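Local coordinates for phytase (Debaryomyces castellii, PDB 2GFI), which probably catalyses the release of phosphate from the 3-position of phytate, as a histidine acid phosphatase, at residues A[57-62]-A[378-383]; A[61-66]-A[315-320]. One frame throughout, in Å; residues are numbered along the deposited sequence.

Contact 1: A[57-62]-A[378-383]; sequences DQCTLE and EKYACG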
ATOM      1  N   ASP A  57      13.911 -24.034  -2.445  1.00 31.78           N
ATOM      2  CA  ASP A  57      15.184 -24.335  -3.104  1.00 35.21           C
ATOM      3  C   ASP A  57      15.631 -25.764  -2.885  1.00 35.20           C
ATOM      4  O   ASP A  57      15.539 -26.281  -1.766  1.00 34.97           O
ATOM      5  CB  ASP A  57      16.273 -23.377  -2.590  1.00 36.48           C
ATOM      6  CG  ASP A  57      15.976 -21.929  -2.931  1.00 40.44           C
ATOM      7  OD1 ASP A  57      15.058 -21.671  -3.770  1.00 43.47           O
ATOM      8  OD2 ASP A  57      16.606 -20.968  -2.399  1.00 47.17           O
ATOM      9  N   GLN A  58      16.116 -26.394  -3.953  1.00 36.38           N
ATOM     10  CA  GLN A  58      16.549 -27.807  -3.906  1.00 37.99           C
ATOM     11  C   GLN A  58      15.351 -28.750  -3.850  1.00 37.14           C
ATOM     12  O   GLN A  58      15.501 -29.926  -3.513  1.00 38.67           O
ATOM     13  CB  GLN A  58      17.475 -28.113  -2.689  1.00 39.67           C
ATOM     14  CG  GLN A  58      18.619 -27.091  -2.392  1.00 45.02           C
ATOM     15  CD  GLN A  58      19.688 -27.064  -3.472  1.00 46.25           C
ATOM     16  OE1 GLN A  58      19.742 -26.116  -4.288  1.00 55.29           O
ATOM     17  NE2 GLN A  58      20.548 -28.109  -3.492  1.00 56.41           N
ATOM     18  N   CYS A  59      14.154 -28.245  -4.129  1.00 35.50           N
ATOM     19  CA  CYS A  59      12.967 -29.097  -4.181  1.00 33.70           C
ATOM     20  C   CYS A  59      12.413 -29.032  -5.561  1.00 32.44           C
ATOM     21  O   CYS A  59      12.471 -27.995  -6.214  1.00 32.33           O
ATOM     22  CB  CYS A  59      11.898 -28.713  -3.160  1.00 33.14           C
ATOM     23  SG  CYS A  59      12.410 -29.060  -1.480  1.00 33.96           S
ATOM     24  N   THR A  60      11.908 -30.168  -6.005  1.00 30.96           N
ATOM     25  CA  THR A  60      11.382 -30.290  -7.335  1.00 30.47           C
ATOM     26  C   THR A  60       9.943 -30.722  -7.231  1.00 28.83           C
ATOM     27  O   THR A  60       9.623 -31.706  -6.542  1.00 28.09           O
ATOM     28  CB  THR A  60      12.231 -31.284  -8.153  1.00 31.11           C
ATOM     29  OG1 THR A  60      13.573 -30.772  -8.209  1.00 32.72           O
ATOM     30  CG2 THR A  60      11.797 -31.269  -9.640  1.00 32.38           C
ATOM     31  N   LEU A  61       9.086 -29.931  -7.876  1.00 27.23           N
ATOM     32  CA  LEU A  61       7.670 -30.226  -7.984  1.00 26.36           C
ATOM     33  C   LEU A  61       7.428 -31.614  -8.565  1.00 26.25           C
ATOM     34  O   LEU A  61       7.969 -31.955  -9.616  1.00 25.30           O
ATOM     35  CB  LEU A  61       6.971 -29.180  -8.879  1.00 25.36           C
ATOM     36  CG  LEU A  61       6.256 -28.057  -8.150  1.00 24.19           C
ATOM     37  CD1 LEU A  61       5.773 -27.081  -9.154  1.00 22.04           C
ATOM     38  CD2 LEU A  61       5.113 -28.597  -7.286  1.00 24.02           C
ATOM     39  N   GLU A  62       6.569 -32.373  -7.905  1.00 27.05           N
ATOM     40  CA  GLU A  62       6.165 -33.683  -8.405  1.00 28.64           C
ATOM     41  C   GLU A  62       4.697 -33.734  -8.763  1.00 28.50           C
ATOM     42  O   GLU A  62       4.336 -34.365  -9.745  1.00 29.42           O
ATOM     43  CB  GLU A  62       6.473 -34.765  -7.385  1.00 29.24           C
ATOM     44  CG  GLU A  62       7.952 -35.043  -7.225  1.00 31.89           C
ATOM     45  CD  GLU A  62       8.174 -36.074  -6.150  1.00 34.67           C
ATOM     46  OE1 GLU A  62       7.764 -35.826  -5.017  1.00 35.58           O
ATOM     47  OE2 GLU A  62       8.729 -37.149  -6.447  1.00 40.77           O
ATOM     48  N   GLU A 378       0.652 -29.421  -2.631  1.00 24.82           N
ATOM     49  CA  GLU A 378       1.859 -29.475  -3.446  1.00 25.46           C
ATOM     50  C   GLU A 378       2.619 -30.678  -2.969  1.00 25.10           C
ATOM     51  O   GLU A 378       2.672 -30.925  -1.784  1.00 25.40           O
ATOM     52  CB  GLU A 378       2.780 -28.264  -3.229  1.00 25.13           C
ATOM     53  CG  GLU A 378       2.075 -26.938  -3.309  1.00 27.20           C
ATOM     54  CD  GLU A 378       2.979 -25.754  -3.077  1.00 25.13           C
ATOM     55  OE1 GLU A 378       3.760 -25.757  -2.097  1.00 25.89           O
ATOM     56  OE2 GLU A 378       2.879 -24.822  -3.885  1.00 25.10           O
ATOM     57  N   LYS A 379       3.239 -31.389  -3.900  1.00 24.91           N
ATOM     58  CA  LYS A 379       4.081 -32.515  -3.580  1.00 24.01           C
ATOM     59  C   LYS A 379       5.372 -32.225  -4.283  1.00 23.42           C
ATOM     60  O   LYS A 379       5.375 -31.922  -5.457  1.00 21.99           O
ATOM     61  CB  LYS A 379       3.476 -33.818  -4.118  1.00 24.43           C
ATOM     62  CG  LYS A 379       4.364 -35.038  -3.883  1.00 24.81           C
ATOM     63  CD  LYS A 379       3.853 -36.211  -4.655  1.00 26.69           C
ATOM     64  CE  LYS A 379       4.832 -37.372  -4.562  1.00 28.04           C
ATOM     65  NZ  LYS A 379       4.190 -38.621  -5.042  1.00 30.48           N
ATOM     66  N   TYR A 380       6.473 -32.294  -3.558  1.00 23.91           N
ATOM     67  CA  TYR A 380       7.757 -32.047  -4.175  1.00 25.12           C
ATOM     68  C   TYR A 380       8.846 -32.895  -3.553  1.00 26.34           C
ATOM     69  O   TYR A 380       8.754 -33.326  -2.393  1.00 26.33           O
ATOM     70  CB  TYR A 380       8.149 -30.549  -4.102  1.00 24.76           C
ATOM     71  CG  TYR A 380       7.981 -29.884  -2.741  1.00 23.97           C
ATOM     72  CD1 TYR A 380       8.833 -30.190  -1.668  1.00 22.06           C
ATOM     73  CD2 TYR A 380       6.974 -28.931  -2.545  1.00 22.73           C
ATOM     74  CE1 TYR A 380       8.660 -29.581  -0.422  1.00 21.70           C
ATOM     75  CE2 TYR A 380       6.808 -28.291  -1.346  1.00 21.97           C
ATOM     76  CZ  TYR A 380       7.645 -28.608  -0.277  1.00 24.65           C
ATOM     77  OH  TYR A 380       7.463 -27.954   0.922  1.00 23.44           O
ATOM     78  N   ALA A 381       9.886 -33.101  -4.338  1.00 27.87           N
ATOM     79  CA  ALA A 381      10.985 -33.971  -3.966  1.00 29.60           C
ATOM     80  C   ALA A 381      12.114 -33.119  -3.453  1.00 30.68           C
ATOM     81  O   ALA A 381      12.531 -32.147  -4.091  1.00 30.90           O
ATOM     82  CB  ALA A 381      11.462 -34.808  -5.194  1.00 28.27           C
ATOM     83  N   CYS A 382      12.644 -33.503  -2.318  1.00 32.65           N
ATOM     84  CA  CYS A 382      13.831 -32.854  -1.824  1.00 34.54           C
ATOM     85  C   CYS A 382      14.766 -33.997  -1.505  1.00 35.88           C
ATOM     86  O   CYS A 382      14.473 -34.802  -0.610  1.00 36.03           O
ATOM     87  CB  CYS A 382      13.515 -32.051  -0.568  1.00 34.51           C
ATOM     88  SG  CYS A 382      15.009 -31.370   0.163  0.50 33.73           S
ATOM     89  N   GLY A 383      15.865 -34.093  -2.251  1.00 36.76           N
ATOM     90  CA  GLY A 383      16.732 -35.268  -2.134  1.00 38.25           C
ATOM     91  C   GLY A 383      16.013 -36.551  -2.528  1.00 38.46           C
ATOM     92  O   GLY A 383      15.406 -36.628  -3.588  1.00 38.11           O
TER
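Glu62 reaches across the strand pair to lie over Lys379 and Ala381, with CG beside its own backbone N (chi1 -71°) and the chain extended from there. Its OE1 comes within 3.3 Å of Lys379 CE, touching the aliphatic stem of the lysine, and its CD rests 3.7 Å from Ala381 CB. The ammonium does not close a salt bridge, since Lys379 NZ is 4.5 Å from Glu62 OE1; NZ probably bonds Leu317 O, and the carboxylate is hydrogen-bonded to Ser386 OG. With an alanine here, Ser386 OG would probably lose this acceptor and a gap would be likely to open over the Lys379 stem and the Ala381 methyl. The backbones run antiparallel: Thr60 and Ala381 form a hydrogen-bonded pair, Ala381 N bonding Thr60 O at 2.6 Å. Beyond it Glu62 N bonds Lys379 O at 2.8 Å, and because both Glu62 and Gln63 face Lys379, the strand carries a classic beta bulge here. On the face shared with Leu61 and Tyr380, Cys59 CB packs 3.7 Å from Tyr380 CD1, and its sulfur makes an oblique sulfur-aromatic contact with that ring. Cys59 SG also touches Cys382 CB at 3.3 Å. A disulfide between these cysteines is known for this protein, yet in this model Cys59 SG and Cys382 SG stand 3.8 Å apart and are not joined.

Contact 2: A[61-66]-A[315-320]; sequences LEQVQL and ELLNHD
Gln63 and Gln65 bring their amides to the same two leucines by different torsions. In Gln63 the CG lies trans to the backbone N (chi1 -170°), whereas in Gln65 it sits beside the N (chi1 -42°); both chains then run out extended from strand 59-69 toward the last turn of helix 302-318. The polar atoms of the Gln65 amide are hydrogen-bonded, OE1 to Ser313 OG one turn back on that helix, and the leucines pack beside it. Gln65 NE2 is 3.3 Å from Leu316 CB and 3.4 Å from Leu317 CG, so the nitrogen lies against the neighbouring side chains of two successive helix residues. Leu317 contributes a methyl as well, its CD2 lying 3.7 Å from Gln65 NE2. Gln63 meets Leu316 at about a right angle, and its end comes to the Leu316 carbonyl, although which amide atom faces it is uncertain: the one modelled as OE1 is 2.9 Å from Leu316 O, and were the amide turned over, a hydrogen bond would be possible. The end of helix 302-318 packs on a face of the mixed sheet of the histidine phosphatase domain, over strand 59-69, the strand giving glutamines and the helix leucines. Trp327 of the neighbouring parallel strand 326-331 also touches both glutamines and Leu316. All four contact residues are buried, so the polar amides are likely to depend on partners within the protein. The contact is thus mixed in character, with aliphatic packing around amide groups whose hydrogen bonding is likely to set how they are turned.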
ATOM      1  N   LEU A  61       9.086 -29.931  -7.876  1.00 27.23           N
ATOM      2  CA  LEU A  61       7.670 -30.226  -7.984  1.00 26.36           C
ATOM      3  C   LEU A  61       7.428 -31.614  -8.565  1.00 26.25           C
ATOM      4  O   LEU A  61       7.969 -31.955  -9.616  1.00 25.30           O
ATOM      5  CB  LEU A  61       6.971 -29.180  -8.879  1.00 25.36           C
ATOM      6  CG  LEU A  61       6.256 -28.057  -8.150  1.00 24.19           C
ATOM      7  CD1 LEU A  61       5.773 -27.081  -9.154  1.00 22.04           C
ATOM      8  CD2 LEU A  61       5.113 -28.597  -7.286  1.00 24.02           C
ATOM      9  N   GLU A  62       6.569 -32.373  -7.905  1.00 27.05           N
ATOM     10  CA  GLU A  62       6.165 -33.683  -8.405  1.00 28.64           C
ATOM     11  C   GLU A  62       4.697 -33.734  -8.763  1.00 28.50           C
ATOM     12  O   GLU A  62       4.336 -34.365  -9.745  1.00 29.42           O
ATOM     13  CB  GLU A  62       6.473 -34.765  -7.385  1.00 29.24           C
ATOM     14  CG  GLU A  62       7.952 -35.043  -7.225  1.00 31.89           C
ATOM     15  CD  GLU A  62       8.174 -36.074  -6.150  1.00 34.67           C
ATOM     16  OE1 GLU A  62       7.764 -35.826  -5.017  1.00 35.58           O
ATOM     17  OE2 GLU A  62       8.729 -37.149  -6.447  1.00 40.77           O
ATOM     18  N   GLN A  63       3.860 -33.050  -7.982  1.00 27.76           N
ATOM     19  CA  GLN A  63       2.416 -33.084  -8.178  1.00 26.88           C
ATOM     20  C   GLN A  63       1.737 -31.884  -7.502  1.00 26.62           C
ATOM     21  O   GLN A  63       2.236 -31.349  -6.514  1.00 27.19           O
ATOM     22  CB  GLN A  63       1.868 -34.397  -7.621  1.00 27.28           C
ATOM     23  CG  GLN A  63       0.408 -34.712  -7.944  1.00 27.04           C
ATOM     24  CD  GLN A  63      -0.048 -35.951  -7.240  1.00 28.40           C
ATOM     25  OE1 GLN A  63       0.698 -36.952  -7.184  1.00 32.68           O
ATOM     26  NE2 GLN A  63      -1.236 -35.905  -6.665  1.00 25.61           N
ATOM     27  N   VAL A  64       0.598 -31.467  -8.038  1.00 25.71           N
ATOM     28  CA  VAL A  64      -0.238 -30.495  -7.363  1.00 24.81           C
ATOM     29  C   VAL A  64      -1.691 -30.897  -7.518  1.00 24.89           C
ATOM     30  O   VAL A  64      -2.097 -31.345  -8.580  1.00 25.10           O
ATOM     31  CB  VAL A  64       0.020 -29.044  -7.892  1.00 24.77           C
ATOM     32  CG1 VAL A  64      -0.362 -28.922  -9.396  1.00 21.46           C
ATOM     33  CG2 VAL A  64      -0.638 -27.990  -6.990  1.00 23.13           C
ATOM     34  N   GLN A  65      -2.452 -30.757  -6.434  1.00 24.59           N
ATOM     35  CA  GLN A  65      -3.893 -30.907  -6.447  1.00 23.83           C
ATOM     36  C   GLN A  65      -4.491 -29.586  -6.005  1.00 23.59           C
ATOM     37  O   GLN A  65      -4.062 -28.983  -5.034  1.00 24.11           O
ATOM     38  CB  GLN A  65      -4.341 -32.045  -5.536  1.00 24.22           C
ATOM     39  CG  GLN A  65      -3.445 -33.308  -5.626  1.00 25.05           C
ATOM     40  CD  GLN A  65      -3.828 -34.375  -4.648  1.00 24.51           C
ATOM     41  OE1 GLN A  65      -4.702 -34.166  -3.836  1.00 24.14           O
ATOM     42  NE2 GLN A  65      -3.175 -35.539  -4.726  1.00 26.44           N
ATOM     43  N   LEU A  66      -5.437 -29.117  -6.798  1.00 23.11           N
ATOM     44  CA  LEU A  66      -6.230 -27.975  -6.529  1.00 22.10           C
ATOM     45  C   LEU A  66      -7.675 -28.422  -6.249  1.00 22.22           C
ATOM     46  O   LEU A  66      -8.292 -29.168  -7.027  1.00 21.76           O
ATOM     47  CB  LEU A  66      -6.193 -27.037  -7.727  1.00 21.35           C
ATOM     48  CG  LEU A  66      -7.207 -25.889  -7.630  1.00 21.68           C
ATOM     49  CD1 LEU A  66      -6.917 -24.966  -6.407  1.00 21.20           C
ATOM     50  CD2 LEU A  66      -7.249 -25.093  -8.942  1.00 19.95           C
ATOM     51  N   GLU A 315      -4.336 -41.338  -2.539  1.00 31.22           N
ATOM     52  CA  GLU A 315      -4.098 -42.271  -3.643  1.00 33.77           C
ATOM     53  C   GLU A 315      -3.350 -41.572  -4.770  1.00 32.29           C
ATOM     54  O   GLU A 315      -2.411 -42.134  -5.324  1.00 32.73           O
ATOM     55  CB  GLU A 315      -5.400 -42.879  -4.197  1.00 33.11           C
ATOM     56  CG  GLU A 315      -6.099 -43.806  -3.230  1.00 37.83           C
ATOM     57  CD  GLU A 315      -7.327 -44.469  -3.839  1.00 39.49           C
ATOM     58  OE1 GLU A 315      -7.282 -44.801  -5.068  1.00 47.76           O
ATOM     59  OE2 GLU A 315      -8.334 -44.673  -3.099  1.00 46.64           O
ATOM     60  N   LEU A 316      -3.740 -40.343  -5.096  1.00 31.59           N
ATOM     61  CA  LEU A 316      -3.019 -39.595  -6.127  1.00 30.68           C
ATOM     62  C   LEU A 316      -1.572 -39.305  -5.755  1.00 30.28           C
ATOM     63  O   LEU A 316      -0.692 -39.391  -6.602  1.00 29.90           O
ATOM     64  CB  LEU A 316      -3.750 -38.299  -6.501  1.00 30.42           C
ATOM     65  CG  LEU A 316      -5.117 -38.447  -7.200  1.00 29.99           C
ATOM     66  CD1 LEU A 316      -5.857 -37.133  -7.252  1.00 26.85           C
ATOM     67  CD2 LEU A 316      -4.885 -38.955  -8.597  1.00 30.54           C
ATOM     68  N   LEU A 317      -1.320 -38.949  -4.498  1.00 30.54           N
ATOM     69  CA  LEU A 317       0.051 -38.569  -4.078  1.00 31.16           C
ATOM     70  C   LEU A 317       0.960 -39.793  -4.034  1.00 32.16           C
ATOM     71  O   LEU A 317       2.163 -39.696  -4.270  1.00 31.21           O
ATOM     72  CB  LEU A 317       0.052 -37.884  -2.708  1.00 29.98           C
ATOM     73  CG  LEU A 317      -0.671 -36.537  -2.625  1.00 29.21           C
ATOM     74  CD1 LEU A 317      -1.144 -36.297  -1.194  1.00 25.35           C
ATOM     75  CD2 LEU A 317       0.200 -35.398  -3.162  1.00 26.11           C
ATOM     76  N   ASN A 318       0.345 -40.935  -3.701  1.00 33.95           N
ATOM     77  CA  ASN A 318       1.041 -42.197  -3.568  1.00 35.52           C
ATOM     78  C   ASN A 318       1.413 -42.762  -4.905  1.00 36.98           C
ATOM     79  O   ASN A 318       2.353 -43.505  -5.003  1.00 37.25           O
ATOM     80  CB  ASN A 318       0.223 -43.198  -2.753  1.00 34.53           C
ATOM     81  CG  ASN A 318       0.386 -42.985  -1.271  1.00 33.38           C
ATOM     82  OD1 ASN A 318      -0.449 -43.408  -0.466  1.00 33.32           O
ATOM     83  ND2 ASN A 318       1.463 -42.326  -0.892  1.00 31.33           N
ATOM     84  N   HIS A 319       0.706 -42.359  -5.945  1.00 39.40           N
ATOM     85  CA  HIS A 319       0.945 -42.903  -7.260  1.00 41.61           C
ATOM     86  C   HIS A 319       1.829 -42.030  -8.143  1.00 42.94           C
ATOM     87  O   HIS A 319       1.345 -41.263  -8.955  1.00 43.80           O
ATOM     88  CB  HIS A 319      -0.380 -43.315  -7.899  1.00 41.74           C
ATOM     89  CG  HIS A 319      -0.982 -44.525  -7.254  1.00 45.01           C
ATOM     90  ND1 HIS A 319      -0.830 -45.801  -7.768  1.00 46.71           N
ATOM     91  CD2 HIS A 319      -1.684 -44.666  -6.101  1.00 46.44           C
ATOM     92  CE1 HIS A 319      -1.437 -46.667  -6.972  1.00 47.98           C
ATOM     93  NE2 HIS A 319      -1.962 -46.006  -5.953  1.00 48.13           N
ATOM     94  N   ASP A 320       3.137 -42.165  -7.932  1.00 44.55           N
ATOM     95  CA  ASP A 320       4.242 -41.629  -8.758  1.00 46.72           C
ATOM     96  C   ASP A 320       4.094 -41.564 -10.259  1.00 46.03           C
ATOM     97  O   ASP A 320       4.633 -40.654 -10.879  1.00 46.33           O
ATOM     98  CB  ASP A 320       5.475 -42.547  -8.615  1.00 48.06           C
ATOM     99  CG  ASP A 320       6.091 -42.477  -7.282  1.00 50.40           C
ATOM    100  OD1 ASP A 320       7.221 -41.924  -7.206  1.00 56.63           O
ATOM    101  OD2 ASP A 320       5.520 -42.941  -6.253  1.00 58.51           O
TER

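In the fold
Both contacts start from strand 59-69 and share Leu61 and Glu62, with centres 11 Å apart. Along the chain the strand comes first, then helix 302-318 and finally strand 374-382, so one early strand gathers two much later elements. Contact 1 is its antiparallel sheet partnership, and contact 2 sets a helix end against the same sheet. They meet at Lys379, whose backbone N bonds Gln63 O and whose ammonium probably reaches the end of helix 302-318. Strand 59-69 also pairs in parallel with strand 326-331; just past these two strands lie His70 and Asp333, the predicted nucleophile and proton donor, while the contacts themselves lie away from the annotated sites.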